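Local atomic coordinates of transcriptional activator PlcR protein (Bacillus thuringiensis, PDB entry 3U3W), a protein that activates transcription of virulence genes by binding DNA through a helix-turn-helix domain when its TPR-like domain holds the quorum-sensing signal peptide PapR. Residues Y133-L138 / A162-E167; K173-F178 / Y200-A205; D190-D195 / C227-M232; F194-R199 / N220-I225. All blocks are in the same frame, centred on the assembly; numbering follows the deposited sequence. Where two conformers were deposited one is given.

Contact 1 of 4, residues Y133-L138 / A162-E167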
loop_
_atom_site.group_PDB
_atom_site.type_symbol
_atom_site.label_atom_id
_atom_site.label_comp_id
_atom_site.label_asym_id
_atom_site.label_seq_id
_atom_site.Cartn_x
_atom_site.Cartn_y
_atom_site.Cartn_z
ATOM N N TYR A 133 -30.061 -10.364 11.527
ATOM C CA TYR A 133 -29.890 -9.248 12.433
ATOM C C TYR A 133 -28.555 -8.555 12.144
ATOM O O TYR A 133 -28.461 -7.325 12.120
ATOM C CB TYR A 133 -29.974 -9.740 13.876
ATOM C CG TYR A 133 -29.702 -8.678 14.912
ATOM C CD1 TYR A 133 -30.726 -7.873 15.404
ATOM C CD2 TYR A 133 -28.418 -8.483 15.404
ATOM C CE1 TYR A 133 -30.470 -6.906 16.366
ATOM C CE2 TYR A 133 -28.156 -7.539 16.364
ATOM C CZ TYR A 133 -29.180 -6.748 16.839
ATOM O OH TYR A 133 -28.902 -5.793 17.787
ATOM N N CYS A 134 -27.525 -9.355 11.898
ATOM C CA CYS A 134 -26.240 -8.814 11.473
ATOM C C CYS A 134 -26.380 -7.879 10.255
ATOM O O CYS A 134 -25.912 -6.741 10.269
ATOM C CB CYS A 134 -25.267 -9.953 11.180
ATOM S SG CYS A 134 -23.587 -9.413 10.910
ATOM N N ILE A 135 -27.042 -8.358 9.210
ATOM C CA ILE A 135 -27.242 -7.566 8.004
ATOM C C ILE A 135 -27.961 -6.248 8.283
ATOM O O ILE A 135 -27.559 -5.186 7.778
ATOM C CB ILE A 135 -28.028 -8.353 6.938
ATOM C CG1 ILE A 135 -27.133 -9.426 6.321
ATOM C CG2 ILE A 135 -28.577 -7.420 5.873
ATOM C CD1 ILE A 135 -27.859 -10.351 5.399
ATOM N N LEU A 136 -29.022 -6.310 9.084
ATOM C CA LEU A 136 -29.778 -5.103 9.413
ATOM C C LEU A 136 -28.938 -4.083 10.184
ATOM O O LEU A 136 -29.064 -2.880 9.973
ATOM C CB LEU A 136 -31.047 -5.453 10.196
ATOM C CG LEU A 136 -32.169 -6.096 9.371
ATOM C CD1 LEU A 136 -33.265 -6.701 10.259
ATOM C CD2 LEU A 136 -32.759 -5.099 8.372
ATOM N N GLU A 137 -28.087 -4.563 11.087
ATOM C CA GLU A 137 -27.209 -3.669 11.826
ATOM C C GLU A 137 -26.158 -3.052 10.893
ATOM O O GLU A 137 -25.881 -1.848 10.950
ATOM C CB GLU A 137 -26.548 -4.396 12.989
ATOM C CG GLU A 137 -27.509 -4.742 14.119
ATOM C CD GLU A 137 -28.377 -3.554 14.538
ATOM O OE1 GLU A 137 -27.846 -2.435 14.713
ATOM O OE2 GLU A 137 -29.604 -3.743 14.685
ATOM N N LEU A 138 -25.592 -3.878 10.024
ATOM C CA LEU A 138 -24.652 -3.388 9.022
ATOM C C LEU A 138 -25.274 -2.328 8.108
ATOM O O LEU A 138 -24.678 -1.282 7.877
ATOM C CB LEU A 138 -24.091 -4.547 8.211
ATOM C CG LEU A 138 -23.145 -5.374 9.059
ATOM C CD1 LEU A 138 -22.595 -6.540 8.270
ATOM C CD2 LEU A 138 -22.033 -4.467 9.543
ATOM N N ALA A 162 -22.645 -8.545 1.626
ATOM C CA ALA A 162 -22.735 -9.444 0.472
ATOM C C ALA A 162 -22.289 -10.885 0.792
ATOM O O ALA A 162 -22.874 -11.848 0.290
ATOM C CB ALA A 162 -21.940 -8.884 -0.689
ATOM N N ASN A 163 -21.252 -11.019 1.624
ATOM C CA ASN A 163 -20.774 -12.320 2.086
ATOM C C ASN A 163 -21.843 -13.072 2.860
ATOM O O ASN A 163 -21.946 -14.288 2.772
ATOM C CB ASN A 163 -19.559 -12.161 3.021
ATOM C CG ASN A 163 -18.264 -11.838 2.274
ATOM O OD1 ASN A 163 -18.188 -11.945 1.056
ATOM N ND2 ASN A 163 -17.237 -11.455 3.018
ATOM N N ILE A 164 -22.608 -12.338 3.656
ATOM C CA ILE A 164 -23.559 -12.954 4.563
ATOM C C ILE A 164 -24.806 -13.421 3.808
ATOM O O ILE A 164 -25.277 -14.536 4.036
ATOM C CB ILE A 164 -23.909 -12.023 5.734
ATOM C CG1 ILE A 164 -22.655 -11.779 6.580
ATOM C CG2 ILE A 164 -25.039 -12.626 6.584
ATOM C CD1 ILE A 164 -22.824 -10.711 7.628
ATOM N N TYR A 165 -25.314 -12.582 2.906
ATOM C CA TYR A 165 -26.346 -13.008 1.951
ATOM C C TYR A 165 -25.882 -14.280 1.253
ATOM O O TYR A 165 -26.623 -15.265 1.152
ATOM C CB TYR A 165 -26.596 -11.936 0.887
ATOM C CG TYR A 165 -27.546 -10.830 1.291
ATOM C CD1 TYR A 165 -28.731 -11.113 1.949
ATOM C CD2 TYR A 165 -27.254 -9.492 1.001
ATOM C CE1 TYR A 165 -29.609 -10.098 2.324
ATOM C CE2 TYR A 165 -28.119 -8.470 1.366
ATOM C CZ TYR A 165 -29.302 -8.782 2.027
ATOM O OH TYR A 165 -30.184 -7.785 2.394
ATOM N N ALA A 166 -24.638 -14.273 0.787
ATOM C CA ALA A 166 -24.189 -15.369 -0.059
ATOM C C ALA A 166 -24.072 -16.689 0.693
ATOM O O ALA A 166 -24.390 -17.745 0.160
ATOM C CB ALA A 166 -22.883 -15.020 -0.785
ATOM N N GLU A 167 -23.608 -16.653 1.925
ATOM C CA GLU A 167 -23.403 -17.919 2.606
ATOM C C GLU A 167 -24.660 -18.420 3.331
ATOM O O GLU A 167 -24.657 -19.498 3.923
ATOM C CB GLU A 167 -22.173 -17.873 3.506
ATOM C CG GLU A 167 -22.295 -17.097 4.774
ATOM C CD GLU A 167 -21.058 -17.283 5.644
ATOM O OE1 GLU A 167 -20.184 -18.101 5.266
ATOM O OE2 GLU A 167 -20.957 -16.615 6.692
#
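Ile135 and Ile164 face each other between two antiparallel helices, with Cys134, Leu138 and Tyr165 filling in around them. The short axes of 133-138 and 162-167 run 10.2 Å apart at an angle of 158°, and Ile135 and Ile164 mark the nearest backbone approach, with 7.4 Å between their CA atoms.

The aliphatic part of the contact has two branches. The two isoleucines slide past one another in opposite directions, so that Ile135 CD1 lies 3.8 Å from Ile164 CG2. The other arm of Ile164 leads to CD1, which meets Cys134 SG at 3.6 Å; the sulfur reaches it because it stands anti to the backbone N (chi1 -171°). Leu138 CD1 adds a looser touch on the same Ile164 methyl, at 4.2 Å.

The aromatic part is a CH-pi contact. Ile135 CD1 sits over one face of the Tyr165 ring, 3.8 Å from its centroid and 24° off the normal, displaced toward the CD1-CE1 side, while Ile135 CG2 packs near the hydroxyl end. That hydroxyl is hydrogen-bonded to Lys139, one turn beyond Ile135.

Tyr124 of helix 109-125 covers Cys134 and Ile164, and helix 171-187 packs on Ala162 and Asn163. Ile164 also touches an aromatic side chain of the bound peptide, so this helix pair borders the peptide site.

Contact 2 of 4, residues K173-F178 / Y200-A205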
loop_
_atom_site.group_PDB
_atom_site.type_symbol
_atom_site.label_atom_id
_atom_site.label_comp_id
_atom_site.label_asym_id
_atom_site.label_seq_id
_atom_site.Cartn_x
_atom_site.Cartn_y
_atom_site.Cartn_z
ATOM N N LYS A 173 -28.893 -12.117 -4.357
ATOM C CA LYS A 173 -28.717 -10.841 -3.696
ATOM C C LYS A 173 -27.222 -10.579 -3.459
ATOM O O LYS A 173 -26.750 -9.453 -3.611
ATOM C CB LYS A 173 -29.508 -10.805 -2.390
ATOM C CG LYS A 173 -30.508 -9.656 -2.289
ATOM C CD LYS A 173 -31.383 -9.831 -1.045
ATOM C CE LYS A 173 -32.582 -8.889 -1.029
ATOM N NZ LYS A 173 -33.525 -9.197 0.102
ATOM N N GLY A 174 -26.481 -11.627 -3.113
ATOM C CA GLY A 174 -25.069 -11.486 -2.825
ATOM C C GLY A 174 -24.282 -11.122 -4.067
ATOM O O GLY A 174 -23.498 -10.165 -4.074
ATOM N N ILE A 175 -24.507 -11.894 -5.126
ATOM C CA ILE A 175 -23.864 -11.652 -6.411
ATOM C C ILE A 175 -24.137 -10.236 -6.947
ATOM O O ILE A 175 -23.226 -9.565 -7.417
ATOM C CB ILE A 175 -24.224 -12.747 -7.425
ATOM C CG1 ILE A 175 -23.454 -14.036 -7.073
ATOM C CG2 ILE A 175 -23.943 -12.264 -8.835
ATOM C CD1 ILE A 175 -24.048 -15.345 -7.652
ATOM N N ASP A 176 -25.378 -9.780 -6.843
ATOM C CA ASP A 176 -25.713 -8.434 -7.287
ATOM C C ASP A 176 -25.024 -7.357 -6.447
ATOM O O ASP A 176 -24.675 -6.302 -6.965
ATOM C CB ASP A 176 -27.238 -8.224 -7.322
ATOM C CG ASP A 176 -27.895 -8.808 -8.583
ATOM O OD1 ASP A 176 -27.276 -8.776 -9.678
ATOM O OD2 ASP A 176 -29.043 -9.294 -8.478
ATOM N N LEU A 177 -24.821 -7.621 -5.156
ATOM C CA LEU A 177 -24.140 -6.677 -4.283
ATOM C C LEU A 177 -22.631 -6.636 -4.579
ATOM O O LEU A 177 -22.024 -5.565 -4.602
ATOM C CB LEU A 177 -24.432 -6.953 -2.804
ATOM C CG LEU A 177 -23.787 -5.947 -1.835
ATOM C CD1 LEU A 177 -23.862 -4.497 -2.345
ATOM C CD2 LEU A 177 -24.361 -6.042 -0.416
ATOM N N PHE A 178 -22.039 -7.796 -4.841
ATOM C CA PHE A 178 -20.649 -7.846 -5.283
ATOM C C PHE A 178 -20.429 -7.026 -6.555
ATOM O O PHE A 178 -19.490 -6.217 -6.635
ATOM C CB PHE A 178 -20.193 -9.291 -5.494
ATOM C CG PHE A 178 -19.995 -10.035 -4.214
ATOM C CD1 PHE A 178 -19.217 -9.480 -3.189
ATOM C CD2 PHE A 178 -20.595 -11.267 -4.006
ATOM C CE1 PHE A 178 -19.043 -10.143 -1.979
ATOM C CE2 PHE A 178 -20.419 -11.939 -2.803
ATOM C CZ PHE A 178 -19.635 -11.370 -1.787
ATOM N N TYR A 200 -12.767 -12.370 -5.069
ATOM C CA TYR A 200 -12.667 -13.696 -4.479
ATOM C C TYR A 200 -13.991 -14.148 -3.876
ATOM O O TYR A 200 -14.395 -15.303 -4.053
ATOM C CB TYR A 200 -11.595 -13.722 -3.415
ATOM C CG TYR A 200 -11.525 -15.014 -2.643
ATOM C CD1 TYR A 200 -10.990 -16.163 -3.217
ATOM C CD2 TYR A 200 -11.978 -15.084 -1.334
ATOM C CE1 TYR A 200 -10.910 -17.339 -2.511
ATOM C CE2 TYR A 200 -11.898 -16.261 -0.606
ATOM C CZ TYR A 200 -11.360 -17.382 -1.196
ATOM O OH TYR A 200 -11.268 -18.547 -0.468
ATOM N N ASN A 201 -14.642 -13.239 -3.152
ATOM C CA ASN A 201 -15.890 -13.549 -2.465
ATOM C C ASN A 201 -16.949 -13.762 -3.522
ATOM O O ASN A 201 -17.704 -14.723 -3.471
ATOM C CB ASN A 201 -16.293 -12.412 -1.516
ATOM C CG ASN A 201 -15.402 -12.316 -0.272
ATOM O OD1 ASN A 201 -14.873 -13.323 0.221
ATOM N ND2 ASN A 201 -15.244 -11.090 0.250
ATOM N N HIS A 202 -16.967 -12.857 -4.494
ATOM C CA HIS A 202 -17.812 -12.956 -5.678
ATOM C C HIS A 202 -17.624 -14.308 -6.372
ATOM O O HIS A 202 -18.604 -14.965 -6.725
ATOM C CB HIS A 202 -17.481 -11.811 -6.638
ATOM C CG HIS A 202 -18.423 -11.690 -7.788
ATOM N ND1 HIS A 202 -18.187 -10.854 -8.860
ATOM C CD2 HIS A 202 -19.613 -12.288 -8.032
ATOM C CE1 HIS A 202 -19.184 -10.955 -9.721
ATOM N NE2 HIS A 202 -20.065 -11.816 -9.241
ATOM N N ALA A 203 -16.368 -14.726 -6.551
ATOM C CA ALA A 203 -16.085 -16.013 -7.185
ATOM C C ALA A 203 -16.686 -17.152 -6.383
ATOM O O ALA A 203 -17.254 -18.068 -6.961
ATOM C CB ALA A 203 -14.616 -16.225 -7.359
ATOM N N LYS A 204 -16.567 -17.090 -5.055
ATOM C CA LYS A 204 -17.139 -18.122 -4.200
ATOM C C LYS A 204 -18.656 -18.215 -4.385
ATOM O O LYS A 204 -19.191 -19.308 -4.520
ATOM C CB LYS A 204 -16.786 -17.896 -2.719
ATOM C CG LYS A 204 -15.332 -18.202 -2.359
ATOM C CD LYS A 204 -15.053 -17.872 -0.883
ATOM C CE LYS A 204 -15.883 -18.748 0.042
ATOM N NZ LYS A 204 -15.518 -20.166 -0.167
ATOM N N ALA A 205 -19.325 -17.066 -4.376
ATOM C CA ALA A 205 -20.765 -16.972 -4.617
ATOM C C ALA A 205 -21.219 -17.505 -6.005
ATOM O O ALA A 205 -22.215 -18.220 -6.103
ATOM C CB ALA A 205 -21.249 -15.524 -4.391
#
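Phe178 carries its ring anti to its own carbonyl carbon (chi1 -73°), whereas the imidazole of His202 stands anti to the backbone N (chi1 -171°); together these settings send the two side chains past each other in opposite directions. The ring planes are 26° apart, but with centroids separated by 5.8 Å they are slid so far that they scarcely overlap.

What lies over the imidazole face is instead Phe178 CB, in a CH-pi contact 4.1 Å from the ring centroid. The phenyl ring, for its part, is laid against the backbone of the opposite helix: His202 N and CA and the carbonyl carbon of Asn201 cover one of its faces, and its far corner, CZ, meets Asn201 CB at 3.5 Å. Such close seating of a ring on a main chain agrees with the separation of 5.9 Å between the CA atoms of Phe178 and His202.

One turn away, Ile175 CG1 rests 3.8 Å from Ala205 CB, and Ile175 CG2 approaches His202 NE2 at 3.9 Å. The small Ala205 also receives Phe178 CE2.

The short axes of 173-178 and 200-205 run antiparallel, 9.5 Å apart at their closest. Helix 153-167 packs on Phe178 through Ala162 and Asn163, and its Asn159 accepts a hydrogen bond from Asn201, which also bonds to the peptide backbone. Helix 212-228 reaches His202 through Gln218.

Contact 3 of 4, residues D190-D195 / C227-M232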
loop_
_atom_site.group_PDB
_atom_site.type_symbol
_atom_site.label_atom_id
_atom_site.label_comp_id
_atom_site.label_asym_id
_atom_site.label_seq_id
_atom_site.Cartn_x
_atom_site.Cartn_y
_atom_site.Cartn_z
ATOM N N ASP A 190 -7.539 3.807 -6.759
ATOM C CA ASP A 190 -7.147 2.415 -6.666
ATOM C C ASP A 190 -6.980 1.895 -5.243
ATOM O O ASP A 190 -6.249 2.457 -4.430
ATOM C CB ASP A 190 -5.889 2.158 -7.500
ATOM C CG ASP A 190 -6.120 2.413 -8.999
ATOM O OD1 ASP A 190 -7.308 2.417 -9.444
ATOM O OD2 ASP A 190 -5.109 2.620 -9.718
ATOM N N ASN A 191 -7.702 0.813 -4.971
ATOM C CA ASN A 191 -7.524 -0.005 -3.786
ATOM C C ASN A 191 -7.559 -1.436 -4.289
ATOM O O ASN A 191 -8.573 -2.127 -4.168
ATOM C CB ASN A 191 -8.658 0.228 -2.798
ATOM C CG ASN A 191 -8.440 -0.488 -1.471
ATOM O OD1 ASN A 191 -7.567 -1.355 -1.333
ATOM N ND2 ASN A 191 -9.252 -0.133 -0.487
ATOM N N GLU A 192 -6.457 -1.872 -4.884
ATOM C CA GLU A 192 -6.468 -3.117 -5.638
ATOM C C GLU A 192 -6.490 -4.386 -4.766
ATOM O O GLU A 192 -7.030 -5.418 -5.183
ATOM C CB GLU A 192 -5.347 -3.125 -6.683
ATOM C CG GLU A 192 -5.383 -1.879 -7.568
ATOM C CD GLU A 192 -4.857 -2.113 -8.972
ATOM O OE1 GLU A 192 -5.630 -2.615 -9.830
ATOM O OE2 GLU A 192 -3.676 -1.774 -9.221
ATOM N N GLU A 193 -5.940 -4.308 -3.556
ATOM C CA GLU A 193 -6.126 -5.399 -2.598
ATOM C C GLU A 193 -7.601 -5.664 -2.310
ATOM O O GLU A 193 -8.030 -6.815 -2.326
ATOM C CB GLU A 193 -5.373 -5.160 -1.302
ATOM C CG GLU A 193 -3.953 -5.723 -1.313
ATOM C CD GLU A 193 -3.107 -5.176 -0.174
ATOM O OE1 GLU A 193 -3.471 -4.116 0.396
ATOM O OE2 GLU A 193 -2.078 -5.810 0.153
ATOM N N PHE A 194 -8.377 -4.605 -2.074
ATOM C CA PHE A 194 -9.809 -4.777 -1.846
ATOM C C PHE A 194 -10.527 -5.393 -3.061
ATOM O O PHE A 194 -11.328 -6.308 -2.913
ATOM C CB PHE A 194 -10.486 -3.470 -1.419
ATOM C CG PHE A 194 -11.926 -3.649 -1.022
ATOM C CD1 PHE A 194 -12.283 -4.586 -0.058
ATOM C CD2 PHE A 194 -12.926 -2.892 -1.619
ATOM C CE1 PHE A 194 -13.605 -4.756 0.300
ATOM C CE2 PHE A 194 -14.263 -3.056 -1.271
ATOM C CZ PHE A 194 -14.604 -3.982 -0.315
ATOM N N ASP A 195 -10.219 -4.881 -4.245
ATOM C CA ASP A 195 -10.694 -5.422 -5.511
ATOM C C ASP A 195 -10.467 -6.935 -5.562
ATOM O O ASP A 195 -11.353 -7.694 -5.965
ATOM C CB ASP A 195 -9.924 -4.741 -6.653
ATOM C CG ASP A 195 -10.651 -4.795 -8.001
ATOM O OD1 ASP A 195 -11.185 -3.743 -8.421
ATOM O OD2 ASP A 195 -10.667 -5.865 -8.656
ATOM N N CYS A 227 -0.700 -10.907 -8.684
ATOM C CA CYS A 227 0.683 -10.969 -9.169
ATOM C C CYS A 227 1.251 -9.611 -9.609
ATOM O O CYS A 227 2.396 -9.289 -9.322
ATOM C CB CYS A 227 0.827 -12.009 -10.274
ATOM S SG CYS A 227 0.481 -13.669 -9.667
ATOM N N ARG A 228 0.433 -8.807 -10.265
ATOM C CA ARG A 228 0.854 -7.493 -10.719
ATOM C C ARG A 228 1.169 -6.547 -9.566
ATOM O O ARG A 228 2.064 -5.710 -9.678
ATOM C CB ARG A 228 -0.199 -6.870 -11.650
ATOM C CG ARG A 228 0.058 -5.408 -11.953
ATOM C CD ARG A 228 -0.782 -4.898 -13.128
ATOM N NE ARG A 228 -2.211 -5.071 -12.903
ATOM C CZ ARG A 228 -2.927 -4.319 -12.077
ATOM N NH1 ARG A 228 -2.345 -3.336 -11.403
ATOM N NH2 ARG A 228 -4.226 -4.546 -11.929
ATOM N N ILE A 229 0.430 -6.654 -8.468
ATOM C CA ILE A 229 0.704 -5.785 -7.316
ATOM C C ILE A 229 1.574 -6.482 -6.255
ATOM O O ILE A 229 1.818 -5.947 -5.194
ATOM C CB ILE A 229 -0.598 -5.216 -6.689
ATOM C CG1 ILE A 229 -1.389 -6.292 -5.943
ATOM C CG2 ILE A 229 -1.476 -4.566 -7.762
ATOM C CD1 ILE A 229 -2.663 -5.744 -5.305
ATOM N N ASN A 230 2.040 -7.682 -6.570
ATOM C CA ASN A 230 2.817 -8.476 -5.630
ATOM C C ASN A 230 2.156 -8.698 -4.273
ATOM O O ASN A 230 2.807 -8.589 -3.231
ATOM C CB ASN A 230 4.212 -7.875 -5.461
ATOM C CG ASN A 230 4.967 -7.796 -6.776
ATOM O OD1 ASN A 230 5.449 -6.736 -7.164
ATOM N ND2 ASN A 230 5.060 -8.920 -7.471
ATOM N N SER A 231 0.870 -9.036 -4.293
ATOM C CA SER A 231 0.122 -9.319 -3.072
ATOM C C SER A 231 -0.101 -10.810 -2.870
ATOM O O SER A 231 -0.465 -11.518 -3.808
ATOM C CB SER A 231 -1.225 -8.606 -3.102
ATOM O OG SER A 231 -1.770 -8.508 -1.808
ATOM N N MET A 232 0.108 -11.262 -1.637
ATOM C CA MET A 232 -0.015 -12.667 -1.247
ATOM C C MET A 232 -1.250 -12.848 -0.387
ATOM O O MET A 232 -1.524 -13.956 0.082
ATOM C CB MET A 232 1.167 -13.078 -0.348
ATOM C CG MET A 232 2.431 -13.443 -1.020
ATOM S SD MET A 232 3.546 -14.332 0.076
ATOM C CE MET A 232 4.230 -12.991 1.051
#
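The first turn of helix 192-208 faces the end of helix 212-228, where the chain turns back through Asn230 at positive phi; CA atoms come nearest at Glu193 and Ser231, 7.4 Å apart. Glu192 and Arg228 form an end-on, two-pronged salt bridge: Arg228 NH1 donates to Glu192 OE2 at 3.0 Å and Arg228 NH2 to Glu192 OE1 at 3.2 Å. Both bonds are nearly straight. The oxygens lie near the guanidinium plane, while the nitrogens approach their syn sides tilted from the carboxylate plane, the two planes being 33° apart. A bend at chi3 (58°) swings the arginine head toward the glutamate.

Alongside the bridge, Ile229 CD1 packs 4.0 Å from Glu192 CB and its CG2 touches Glu192 OE2. Glu193 OE2 lies 3.3 Å from Ser231 OG, at best a weak hydrogen bond.

Asn230 and Met232 make backbone hydrogen bonds to the second subunit. Asn191 is the N-cap of one helix, its OD1 accepting weakly from Phe194 N, and Asn230 is the C-prime residue of a Schellman motif closing the other.

Contact 4 of 4, residues F194-R199 / N220-I225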
loop_
_atom_site.group_PDB
_atom_site.type_symbol
_atom_site.label_atom_id
_atom_site.label_comp_id
_atom_site.label_asym_id
_atom_site.label_seq_id
_atom_site.Cartn_x
_atom_site.Cartn_y
_atom_site.Cartn_z
ATOM N N PHE A 194 -8.377 -4.605 -2.074
ATOM C CA PHE A 194 -9.809 -4.777 -1.846
ATOM C C PHE A 194 -10.527 -5.393 -3.061
ATOM O O PHE A 194 -11.328 -6.308 -2.913
ATOM C CB PHE A 194 -10.486 -3.470 -1.419
ATOM C CG PHE A 194 -11.926 -3.649 -1.022
ATOM C CD1 PHE A 194 -12.283 -4.586 -0.058
ATOM C CD2 PHE A 194 -12.926 -2.892 -1.619
ATOM C CE1 PHE A 194 -13.605 -4.756 0.300
ATOM C CE2 PHE A 194 -14.263 -3.056 -1.271
ATOM C CZ PHE A 194 -14.604 -3.982 -0.315
ATOM N N ASP A 195 -10.219 -4.881 -4.245
ATOM C CA ASP A 195 -10.694 -5.422 -5.511
ATOM C C ASP A 195 -10.467 -6.935 -5.562
ATOM O O ASP A 195 -11.353 -7.694 -5.965
ATOM C CB ASP A 195 -9.924 -4.741 -6.653
ATOM C CG ASP A 195 -10.651 -4.795 -8.001
ATOM O OD1 ASP A 195 -11.185 -3.743 -8.421
ATOM O OD2 ASP A 195 -10.667 -5.865 -8.656
ATOM N N VAL A 196 -9.276 -7.373 -5.157
ATOM C CA VAL A 196 -8.952 -8.788 -5.197
ATOM C C VAL A 196 -9.843 -9.546 -4.223
ATOM O O VAL A 196 -10.310 -10.652 -4.509
ATOM C CB VAL A 196 -7.465 -9.059 -4.838
ATOM C CG1 VAL A 196 -7.238 -10.523 -4.551
ATOM C CG2 VAL A 196 -6.553 -8.595 -5.950
ATOM N N LYS A 197 -10.068 -8.949 -3.060
ATOM C CA LYS A 197 -10.852 -9.596 -2.048
ATOM C C LYS A 197 -12.321 -9.741 -2.502
ATOM O O LYS A 197 -12.917 -10.813 -2.357
ATOM C CB LYS A 197 -10.763 -8.816 -0.738
ATOM C CG LYS A 197 -11.734 -9.332 0.301
ATOM C CD LYS A 197 -11.845 -8.403 1.492
ATOM C CE LYS A 197 -10.620 -8.497 2.380
ATOM N NZ LYS A 197 -10.782 -7.664 3.596
ATOM N N VAL A 198 -12.894 -8.661 -3.034
ATOM C CA VAL A 198 -14.265 -8.697 -3.549
ATOM C C VAL A 198 -14.414 -9.717 -4.670
ATOM O O VAL A 198 -15.385 -10.469 -4.693
ATOM C CB VAL A 198 -14.761 -7.322 -4.081
ATOM C CG1 VAL A 198 -16.204 -7.442 -4.587
ATOM C CG2 VAL A 198 -14.664 -6.261 -3.012
ATOM N N ARG A 199 -13.467 -9.752 -5.607
ATOM C CA ARG A 199 -13.551 -10.746 -6.683
ATOM C C ARG A 199 -13.510 -12.171 -6.150
ATOM O O ARG A 199 -14.163 -13.073 -6.689
ATOM C CB ARG A 199 -12.483 -10.541 -7.750
ATOM C CG ARG A 199 -12.672 -9.271 -8.538
ATOM C CD ARG A 199 -11.750 -9.203 -9.751
ATOM N NE ARG A 199 -11.926 -7.914 -10.415
ATOM C CZ ARG A 199 -12.853 -7.658 -11.334
ATOM N NH1 ARG A 199 -13.696 -8.615 -11.739
ATOM N NH2 ARG A 199 -12.938 -6.440 -11.852
ATOM N N ASN A 220 -9.287 -15.952 -11.938
ATOM C CA ASN A 220 -8.110 -15.657 -12.760
ATOM C C ASN A 220 -7.818 -14.172 -12.874
ATOM O O ASN A 220 -6.654 -13.759 -12.888
ATOM C CB ASN A 220 -8.244 -16.273 -14.150
ATOM C CG ASN A 220 -8.067 -17.777 -14.135
ATOM O OD1 ASN A 220 -7.406 -18.329 -13.252
ATOM N ND2 ASN A 220 -8.664 -18.446 -15.106
ATOM N N LYS A 221 -8.876 -13.376 -12.960
ATOM C CA LYS A 221 -8.737 -11.934 -12.926
ATOM C C LYS A 221 -8.066 -11.515 -11.602
ATOM O O LYS A 221 -7.130 -10.720 -11.593
ATOM C CB LYS A 221 -10.107 -11.263 -13.066
ATOM C CG LYS A 221 -10.045 -9.791 -13.402
ATOM C CD LYS A 221 -10.413 -9.552 -14.858
ATOM C CE LYS A 221 -9.615 -10.467 -15.800
ATOM N NZ LYS A 221 -9.570 -9.961 -17.214
ATOM N N ALA A 222 -8.533 -12.069 -10.486
ATOM C CA ALA A 222 -8.006 -11.677 -9.188
ATOM C C ALA A 222 -6.539 -12.154 -8.989
ATOM O O ALA A 222 -5.713 -11.410 -8.487
ATOM C CB ALA A 222 -8.940 -12.133 -8.055
ATOM N N ILE A 223 -6.225 -13.364 -9.432
ATOM C CA ILE A 223 -4.846 -13.854 -9.465
ATOM C C ILE A 223 -3.922 -12.946 -10.276
ATOM O O ILE A 223 -2.799 -12.667 -9.854
ATOM C CB ILE A 223 -4.778 -15.300 -10.024
ATOM C CG1 ILE A 223 -5.557 -16.247 -9.094
ATOM C CG2 ILE A 223 -3.316 -15.736 -10.270
ATOM C CD1 ILE A 223 -5.358 -17.745 -9.370
ATOM N N GLU A 224 -4.395 -12.483 -11.431
ATOM C CA GLU A 224 -3.615 -11.561 -12.255
ATOM C C GLU A 224 -3.339 -10.261 -11.501
ATOM O O GLU A 224 -2.198 -9.788 -11.456
ATOM C CB GLU A 224 -4.324 -11.266 -13.581
ATOM C CG GLU A 224 -3.688 -10.151 -14.403
ATOM C CD GLU A 224 -4.720 -9.317 -15.170
ATOM O OE1 GLU A 224 -5.449 -9.888 -16.010
ATOM O OE2 GLU A 224 -4.808 -8.089 -14.924
ATOM N N ILE A 225 -4.383 -9.685 -10.914
ATOM C CA ILE A 225 -4.228 -8.464 -10.130
ATOM C C ILE A 225 -3.262 -8.668 -8.963
ATOM O O ILE A 225 -2.457 -7.797 -8.659
ATOM C CB ILE A 225 -5.570 -7.947 -9.586
ATOM C CG1 ILE A 225 -6.513 -7.627 -10.753
ATOM C CG2 ILE A 225 -5.351 -6.703 -8.712
ATOM C CD1 ILE A 225 -7.928 -7.343 -10.325
#
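Val196 CG2 meets Ile225 CG2 at 3.6 Å, and Arg199 CB rests on Ala222 CB at 3.9 Å. Beyond this apolar line, Arg199 extends from CG to NE and passes Ile225 CD1, while Lys221 CG lies over one face of its guanidinium, 4.0 Å from NE. Ile225 CD1 also touches Asp195 OD2 at 3.5 Å.

The arginine is held from its own helix: Arg199 NE donates to Asp195 OD2 at 3.0 Å in a salt bridge between residues one turn apart, with the oxygen 19° out of the guanidinium plane. Gln218 accepts from Arg199 NH1. Small Ala222 permits close backbones, its CA being 5.0 Å from that of Val196, and the axes of 194-199 and 220-225 lie 9.0 Å apart. Leu238 of helix 235-248 covers Val196 and Ala222.

The interface thus grades from buried aliphatic groups to a charged margin, where the ion pair probably offsets the arginine's charge beside Ile225 and, with Gln218, fixes the guanidinium against Lys221's aliphatic stem.

Overall arrangement
All four contacts lie in the helical C-terminal domain, their nearest atoms about 30 to 40 Å from the DNA. Contact 1 pairs antiparallel helices 131-143 and 153-167 and closes before the others open. Contact 2, about 12 Å away centre to centre, touches it where Phe178 and Asn201 meet Ala162 and Asn163. Helix 192-208 then serves three contacts: its later turns (200-205) pack antiparallel on helix 171-187 in contact 2, contact 4 joins 194-199 to antiparallel helix 212-228, and contact 3, its centre about 7 Å from that of contact 4, joins the helix start to the turn after helix 212-228. The succession is consistent with the right-handed superhelix of TPR proteins; the peptide binds beside contacts 1, 2 and 4, whereas contact 3 borders the second subunit.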